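Local structure of SsfX3 (3SKV) at residues A[194-197]-A[198-201]; A[291-295]-A[296-300]; A[332-335]-A[336-339]. The protein acts as a salicylyl-acyltransferase in a tetracycline biosynthetic pathway, joining a jelly-roll domain to a domain of the GDSL/SGNH hydrolase fold. The protein carries 1 engineered substitution. All blocks are in the same frame, centred on the assembly; numbering follows the deposited sequence.

Contact 1 (A[194-197]-A[198-201]); sequences SICH and GRGA
Between Cys-196 and Arg-199 the backbone curls through His-197 and Gly-198, then runs into a type II beta turn from Gly-198 to Ala-201, whose third position is Gly-200 at a phi of 85°. The turn is closed loosely, by a weak bond of 3.4 Å from Ala-201 N to Gly-198 O. A single water bridges the two halves: it donates to Cys-196 O at 2.7 Å and to Arg-199 O at 2.8 Å, so that one solvent site spans the curl where the peptides do not bond directly. Arg-199 O also accepts from His-364.

Of the side chains, Arg-199 and Cys-196 meet most directly. The bends of the arginine at both chi2 and chi3 bring its guanidinium alongside Cys-196. Its NH1 comes within 3.7 Å of Cys-196 CB and 4.1 Å of Cys-196 SG, an oblique approach that is plain van der Waals contact. Leu-162, from the N-terminal domain, touches both side chains, and Arg-199 also lies on His-358.

His-197 goes the other way. Its side chain points away from 198-201: CG stands anti to its own carbonyl carbon (chi1 -61°), and the imidazole turns back along 194-197, with Ile-195 O at 3.6 Å above its plane, toward the rim. Weak hydrogen bonds between NE2 and both Asp-193 and Ser-224, together with an edge-to-face contact with Trp-208, are consistent with a preferred rotation of this buried ring. Ser-194, just past strand 187-192 and Asp-193, closes the GDS signature of the GDSL/SGNH family and is probably the nucleophile.

Contact 2 (A[291-295]-A[296-300]); sequences SVYSP and FWDEL
Ser-294 and Asp-298 exchange backbone and side-chain hydrogen bonds across the bend. Ser-294 N gives a nearly straight bond (174°) to Asp-298 OD1 at 2.8 Å, arriving on the anti side of the carboxylate and somewhat out of its plane. In return Asp-298 N donates to Ser-294 O at 3.1 Å, while Ser-294 OG, placed beside the carbonyl carbon by a chi1 of 162°, accepts from Trp-297 N at 3.2 Å. The same OG sits at the edge of the indole, near its plane, 3.1 Å from Trp-297 CD1. Asp-298 OD2 is left to a salt bridge with Arg-312.

A second polar link is farther out: Tyr-293 OH donates to the anti lone pair of Glu-299 OE2 at 2.7 Å. A phenylalanine in place of Tyr-293 would probably leave Glu-299 without its mate and its carboxylate free to turn.

In the packing, Tyr-293 crosses the Asp-298 carboxylate obliquely, CD1 lying 3.6 Å from Asp-298 CG, with the two planes 31° apart. Next along, Phe-296 CD2 stands 3.4 Å above the middle of the Trp-297 ring. The paired bonds made by Ser-294 OG and O define an ST motif, in the surface loop between strand 286-290 and helix 308-324.

Contact 3 (A[332-335]-A[336-339]); sequences YLDG and MRVW
Asp-334 and Gly-335 against Met-336 to Val-338 make up most of this contact, which is dense on the backbone side and slack at the surface. The dense part begins at Asp-334 O, gripped by two amides: Val-338 N at 3.2 Å, lying in the carbonyl plane, and Arg-337 N at 3.0 Å, which comes in from well above that plane. One residue on, Gly-335 O takes a straighter bond from Trp-339 N at 2.7 Å (167°). Beneath this turn Leu-333 closes the buried side: Val-338 CG2 wedges against its branch point, 3.9 Å from Leu-333 CG, and the two side chains cross at about a right angle.

Toward solvent the grip weakens. Asp-334 is the N-cap; a chi1 of -174° brings its OD1 to Met-336 N, but only in a weak bond of 3.4 Å. The other oxygen, OD2, rests against the aliphatic stem of exposed Arg-337, 3.4 Å from its CG. The opposite charges do not meet, since Asp-334 OD2 and Arg-337 NE stay 5.3 Å apart; the guanidinium instead forms a salt bridge with Glu-374.

The short helix 335-338 thus follows strand 330-333, an outer strand of the parallel sheet, after the single residue Asp-334. Ser-290, at the end of adjacent strand 286-290, receives the Gly-335 amide. Helix 361-377 covers Val-338 through Phe-367 and Ser-371, while Tyr-332 packs on helix 308-324 and Met-336 reaches its Arg-312.

In the fold
Contacts 1 and 2 lie in loops after strands 187-192 and 286-290, and contact 3 takes in the end of strand 330-333; all gather at the C-terminal ends of one parallel sheet's strands, where enzymes of this fold keep their active site. Contact 1 carries the probable nucleophile; its centre is 16 Å from that of contact 2 and 18 Å from that of contact 3. It touches neither, its nearest atoms being about 6 and 8 Å away, but Met-258 lies against both Ser-194 and Trp-297. Contacts 2 and 3 join directly: Tyr-293 N lies 2.9 Å from Trp-339 O, a probable hydrogen bond, and Tyr-293 CB packs 3.7 Å from Met-336 SD. Arg-312 and Tyr-348 each touch both.

Contact 1 (A[194-197]-A[198-201])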
loop_
_atom_site.group_PDB
_atom_site.type_symbol
_atom_site.label_atom_id
_atom_site.label_comp_id
_atom_site.label_asym_id
_atom_site.label_seq_id
_atom_site.Cartn_x
_atom_site.Cartn_y
_atom_site.Cartn_z
ATOM N N SER A 194 -9.628 -6.721 -1.524
ATOM C CA SER A 194 -10.647 -6.298 -2.488
ATOM C C SER A 194 -11.037 -4.828 -2.355
ATOM O O SER A 194 -11.851 -4.325 -3.151
ATOM C CB SER A 194 -11.862 -7.220 -2.433
ATOM O OG SER A 194 -12.220 -7.466 -1.088
ATOM N N ILE A 195 -10.385 -4.124 -1.399
ATOM C CA ILE A 195 -10.632 -2.703 -1.124
ATOM C C ILE A 195 -9.397 -1.826 -1.174
ATOM O O ILE A 195 -8.294 -2.281 -0.882
ATOM C CB ILE A 195 -11.411 -2.459 0.202
ATOM C CG1 ILE A 195 -10.651 -3.011 1.432
ATOM C CG2 ILE A 195 -12.882 -2.929 0.097
ATOM C CD1 ILE A 195 -11.077 -2.459 2.777
ATOM N N CYS A 196 -9.616 -0.534 -1.458
ATOM C CA CYS A 196 -8.598 0.497 -1.430
ATOM C C CYS A 196 -8.364 0.794 0.036
ATOM O O CYS A 196 -9.317 1.029 0.794
ATOM C CB CYS A 196 -9.069 1.737 -2.180
ATOM S SG CYS A 196 -9.702 1.401 -3.848
ATOM N N HIS A 197 -7.100 0.737 0.440
ATOM C CA HIS A 197 -6.708 0.934 1.828
ATOM C C HIS A 197 -6.683 2.360 2.315
ATOM O O HIS A 197 -6.633 2.580 3.524
ATOM C CB HIS A 197 -5.390 0.221 2.117
ATOM C CG HIS A 197 -5.469 -1.261 1.904
ATOM N ND1 HIS A 197 -6.538 -2.009 2.387
ATOM C CD2 HIS A 197 -4.599 -2.088 1.289
ATOM C CE1 HIS A 197 -6.272 -3.258 2.061
ATOM N NE2 HIS A 197 -5.117 -3.354 1.394
ATOM N N GLY A 198 -6.714 3.320 1.398
ATOM C CA GLY A 198 -6.695 4.730 1.778
ATOM C C GLY A 198 -8.023 5.186 2.341
ATOM O O GLY A 198 -8.072 6.149 3.095
ATOM N N ARG A 199 -9.101 4.463 1.991
ATOM C CA ARG A 199 -10.455 4.770 2.391
ATOM C C ARG A 199 -10.713 4.576 3.900
ATOM O O ARG A 199 -10.456 3.492 4.463
ATOM C CB ARG A 199 -11.457 4.008 1.513
ATOM C CG ARG A 199 -12.835 4.674 1.470
ATOM C CD ARG A 199 -12.968 5.669 0.332
ATOM N NE ARG A 199 -13.493 5.052 -0.888
ATOM C CZ ARG A 199 -12.747 4.523 -1.856
ATOM N NH1 ARG A 199 -11.423 4.514 -1.756
ATOM N NH2 ARG A 199 -13.320 3.989 -2.927
ATOM N N GLY A 200 -11.198 5.653 4.527
ATOM C CA GLY A 200 -11.522 5.686 5.952
ATOM C C GLY A 200 -10.334 5.997 6.844
ATOM O O GLY A 200 -10.514 6.296 8.026
ATOM N N ALA A 201 -9.107 5.937 6.300
ATOM C CA ALA A 201 -7.941 6.267 7.114
ATOM C C ALA A 201 -7.932 7.788 7.384
ATOM O O ALA A 201 -8.408 8.587 6.555
ATOM C CB ALA A 201 -6.658 5.818 6.425
HETATM O O HOH W 1 -9.966 0.980 3.438
#

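Contact 2 (A[291-295]-A[296-300])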
loop_
_atom_site.group_PDB
_atom_site.type_symbol
_atom_site.label_atom_id
_atom_site.label_comp_id
_atom_site.label_asym_id
_atom_site.label_seq_id
_atom_site.Cartn_x
_atom_site.Cartn_y
_atom_site.Cartn_z
ATOM N N SER A 291 -9.129 -14.173 2.778
ATOM C CA SER A 291 -9.844 -12.915 2.861
ATOM C C SER A 291 -10.453 -12.603 4.247
ATOM O O SER A 291 -10.951 -13.471 4.991
ATOM C CB SER A 291 -10.903 -12.855 1.775
ATOM O OG SER A 291 -10.236 -12.775 0.526
ATOM N N VAL A 292 -10.361 -11.333 4.583
ATOM C CA VAL A 292 -10.935 -10.710 5.770
ATOM C C VAL A 292 -12.504 -10.804 5.660
ATOM O O VAL A 292 -13.035 -11.003 4.569
ATOM C CB VAL A 292 -10.328 -9.282 5.710
ATOM C CG1 VAL A 292 -11.336 -8.152 5.802
ATOM C CG2 VAL A 292 -9.154 -9.124 6.667
ATOM N N TYR A 293 -13.229 -10.726 6.767
ATOM C CA TYR A 293 -14.677 -10.795 6.701
ATOM C C TYR A 293 -15.290 -9.553 6.017
ATOM O O TYR A 293 -15.024 -8.406 6.400
ATOM C CB TYR A 293 -15.289 -11.026 8.096
ATOM C CG TYR A 293 -16.804 -10.976 8.135
ATOM C CD1 TYR A 293 -17.568 -12.093 7.811
ATOM C CD2 TYR A 293 -17.475 -9.817 8.524
ATOM C CE1 TYR A 293 -18.967 -12.056 7.864
ATOM C CE2 TYR A 293 -18.866 -9.758 8.545
ATOM C CZ TYR A 293 -19.607 -10.881 8.211
ATOM O OH TYR A 293 -20.974 -10.840 8.267
ATOM N N SER A 294 -16.142 -9.807 5.028
ATOM C CA SER A 294 -16.879 -8.769 4.317
ATOM C C SER A 294 -18.380 -8.916 4.655
ATOM O O SER A 294 -18.978 -9.933 4.340
ATOM C CB SER A 294 -16.635 -8.866 2.813
ATOM O OG SER A 294 -17.631 -8.156 2.102
ATOM N N PRO A 295 -19.012 -7.914 5.285
ATOM C CA PRO A 295 -20.447 -8.036 5.607
ATOM C C PRO A 295 -21.327 -8.302 4.379
ATOM O O PRO A 295 -22.271 -9.110 4.467
ATOM C CB PRO A 295 -20.769 -6.707 6.301
ATOM C CG PRO A 295 -19.445 -6.252 6.862
ATOM C CD PRO A 295 -18.465 -6.632 5.776
ATOM N N PHE A 296 -20.965 -7.702 3.216
ATOM C CA PHE A 296 -21.705 -7.922 1.969
ATOM C C PHE A 296 -21.464 -9.313 1.362
ATOM O O PHE A 296 -22.395 -10.118 1.299
ATOM C CB PHE A 296 -21.455 -6.794 0.930
ATOM C CG PHE A 296 -22.219 -6.989 -0.359
ATOM C CD1 PHE A 296 -23.578 -6.698 -0.435
ATOM C CD2 PHE A 296 -21.588 -7.500 -1.492
ATOM C CE1 PHE A 296 -24.292 -6.922 -1.621
ATOM C CE2 PHE A 296 -22.306 -7.734 -2.671
ATOM C CZ PHE A 296 -23.650 -7.439 -2.731
ATOM N N TRP A 297 -20.223 -9.575 0.922
ATOM C CA TRP A 297 -19.777 -10.775 0.211
ATOM C C TRP A 297 -19.899 -12.112 0.922
ATOM O O TRP A 297 -20.315 -13.083 0.292
ATOM C CB TRP A 297 -18.371 -10.569 -0.378
ATOM C CG TRP A 297 -18.281 -9.370 -1.276
ATOM C CD1 TRP A 297 -17.770 -8.152 -0.957
ATOM C CD2 TRP A 297 -18.819 -9.249 -2.603
ATOM N NE1 TRP A 297 -17.936 -7.276 -2.007
ATOM C CE2 TRP A 297 -18.560 -7.929 -3.042
ATOM C CE3 TRP A 297 -19.513 -10.122 -3.461
ATOM C CZ2 TRP A 297 -18.942 -7.468 -4.310
ATOM C CZ3 TRP A 297 -19.872 -9.668 -4.722
ATOM C CH2 TRP A 297 -19.600 -8.350 -5.127
ATOM N N ASP A 298 -19.524 -12.180 2.213
ATOM C CA ASP A 298 -19.609 -13.415 3.021
ATOM C C ASP A 298 -21.059 -13.850 3.246
ATOM O O ASP A 298 -21.321 -15.042 3.458
ATOM C CB ASP A 298 -18.950 -13.213 4.403
ATOM C CG ASP A 298 -17.454 -13.425 4.434
ATOM O OD1 ASP A 298 -16.716 -12.448 4.214
ATOM O OD2 ASP A 298 -17.023 -14.560 4.733
ATOM N N GLU A 299 -21.994 -12.881 3.225
ATOM C CA GLU A 299 -23.400 -13.150 3.524
ATOM C C GLU A 299 -24.355 -13.428 2.359
ATOM O O GLU A 299 -25.533 -13.740 2.589
ATOM C CB GLU A 299 -23.953 -12.161 4.568
ATOM C CG GLU A 299 -23.122 -12.073 5.853
ATOM C CD GLU A 299 -22.781 -13.351 6.609
ATOM O OE1 GLU A 299 -23.450 -14.392 6.397
ATOM O OE2 GLU A 299 -21.902 -13.279 7.496
ATOM N N LEU A 300 -23.837 -13.380 1.123
ATOM C CA LEU A 300 -24.595 -13.646 -0.093
ATOM C C LEU A 300 -25.110 -15.087 -0.117
ATOM O O LEU A 300 -24.413 -15.980 0.380
ATOM C CB LEU A 300 -23.729 -13.392 -1.337
ATOM C CG LEU A 300 -23.379 -11.952 -1.703
ATOM C CD1 LEU A 300 -22.709 -11.917 -3.044
ATOM C CD2 LEU A 300 -24.603 -11.059 -1.763
#

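Contact 3 (A[332-335]-A[336-339])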
loop_
_atom_site.group_PDB
_atom_site.type_symbol
_atom_site.label_atom_id
_atom_site.label_comp_id
_atom_site.label_asym_id
_atom_site.label_seq_id
_atom_site.Cartn_x
_atom_site.Cartn_y
_atom_site.Cartn_z
ATOM N N TYR A 332 -0.119 -19.728 7.158
ATOM C CA TYR A 332 -1.493 -19.332 6.923
ATOM C C TYR A 332 -1.963 -18.290 7.945
ATOM O O TYR A 332 -1.769 -18.471 9.140
ATOM C CB TYR A 332 -2.409 -20.550 6.896
ATOM C CG TYR A 332 -3.872 -20.172 6.825
ATOM C CD1 TYR A 332 -4.408 -19.566 5.679
ATOM C CD2 TYR A 332 -4.719 -20.369 7.920
ATOM C CE1 TYR A 332 -5.755 -19.186 5.620
ATOM C CE2 TYR A 332 -6.067 -20.015 7.864
ATOM C CZ TYR A 332 -6.574 -19.389 6.726
ATOM O OH TYR A 332 -7.909 -19.041 6.683
ATOM N N LEU A 333 -2.551 -17.199 7.471
ATOM C CA LEU A 333 -3.136 -16.118 8.271
ATOM C C LEU A 333 -4.635 -16.100 8.020
ATOM O O LEU A 333 -5.076 -15.803 6.910
ATOM C CB LEU A 333 -2.525 -14.745 7.895
ATOM C CG LEU A 333 -2.858 -13.538 8.779
ATOM C CD1 LEU A 333 -2.206 -13.707 10.117
ATOM C CD2 LEU A 333 -2.396 -12.207 8.142
ATOM N N ASP A 334 -5.416 -16.439 9.046
ATOM C CA ASP A 334 -6.869 -16.461 8.961
ATOM C C ASP A 334 -7.377 -15.006 8.994
ATOM O O ASP A 334 -7.153 -14.309 9.980
ATOM C CB ASP A 334 -7.411 -17.290 10.143
ATOM C CG ASP A 334 -8.902 -17.588 10.195
ATOM O OD1 ASP A 334 -9.625 -17.252 9.206
ATOM O OD2 ASP A 334 -9.349 -18.186 11.214
ATOM N N GLY A 335 -8.004 -14.555 7.894
ATOM C CA GLY A 335 -8.571 -13.207 7.773
ATOM C C GLY A 335 -9.692 -12.918 8.768
ATOM O O GLY A 335 -9.927 -11.768 9.120
ATOM N N MET A 336 -10.404 -13.969 9.212
ATOM C CA MET A 336 -11.448 -13.921 10.241
ATOM C C MET A 336 -10.795 -13.648 11.600
ATOM O O MET A 336 -11.456 -13.113 12.483
ATOM C CB MET A 336 -12.245 -15.236 10.303
ATOM C CG MET A 336 -12.848 -15.638 8.973
ATOM S SD MET A 336 -14.189 -14.562 8.418
ATOM C CE MET A 336 -15.563 -15.404 9.155
ATOM N N ARG A 337 -9.499 -13.995 11.768
ATOM C CA ARG A 337 -8.769 -13.669 13.015
ATOM C C ARG A 337 -8.273 -12.221 12.937
ATOM O O ARG A 337 -8.333 -11.498 13.932
ATOM C CB ARG A 337 -7.629 -14.653 13.317
ATOM C CG ARG A 337 -8.149 -16.068 13.607
ATOM C CD ARG A 337 -7.059 -17.015 14.088
ATOM N NE ARG A 337 -6.282 -16.413 15.172
ATOM C CZ ARG A 337 -6.644 -16.439 16.451
ATOM N NH1 ARG A 337 -7.742 -17.084 16.823
ATOM N NH2 ARG A 337 -5.901 -15.833 17.370
ATOM N N VAL A 338 -7.891 -11.764 11.732
ATOM C CA VAL A 338 -7.475 -10.375 11.543
ATOM C C VAL A 338 -8.675 -9.404 11.602
ATOM O O VAL A 338 -8.647 -8.434 12.357
ATOM C CB VAL A 338 -6.488 -10.169 10.355
ATOM C CG1 VAL A 338 -6.127 -8.701 10.153
ATOM C CG2 VAL A 338 -5.215 -10.963 10.590
ATOM N N TRP A 339 -9.731 -9.698 10.861
ATOM C CA TRP A 339 -10.913 -8.861 10.815
ATOM C C TRP A 339 -12.139 -9.742 10.583
ATOM O O TRP A 339 -12.501 -10.019 9.442
ATOM C CB TRP A 339 -10.728 -7.836 9.677
ATOM C CG TRP A 339 -11.812 -6.810 9.605
ATOM C CD1 TRP A 339 -12.972 -6.894 8.900
ATOM C CD2 TRP A 339 -11.844 -5.546 10.286
ATOM N NE1 TRP A 339 -13.726 -5.756 9.087
ATOM C CE2 TRP A 339 -13.046 -4.900 9.914
ATOM C CE3 TRP A 339 -10.967 -4.895 11.177
ATOM C CZ2 TRP A 339 -13.392 -3.630 10.385
ATOM C CZ3 TRP A 339 -11.299 -3.630 11.622
ATOM C CH2 TRP A 339 -12.505 -3.013 11.235
#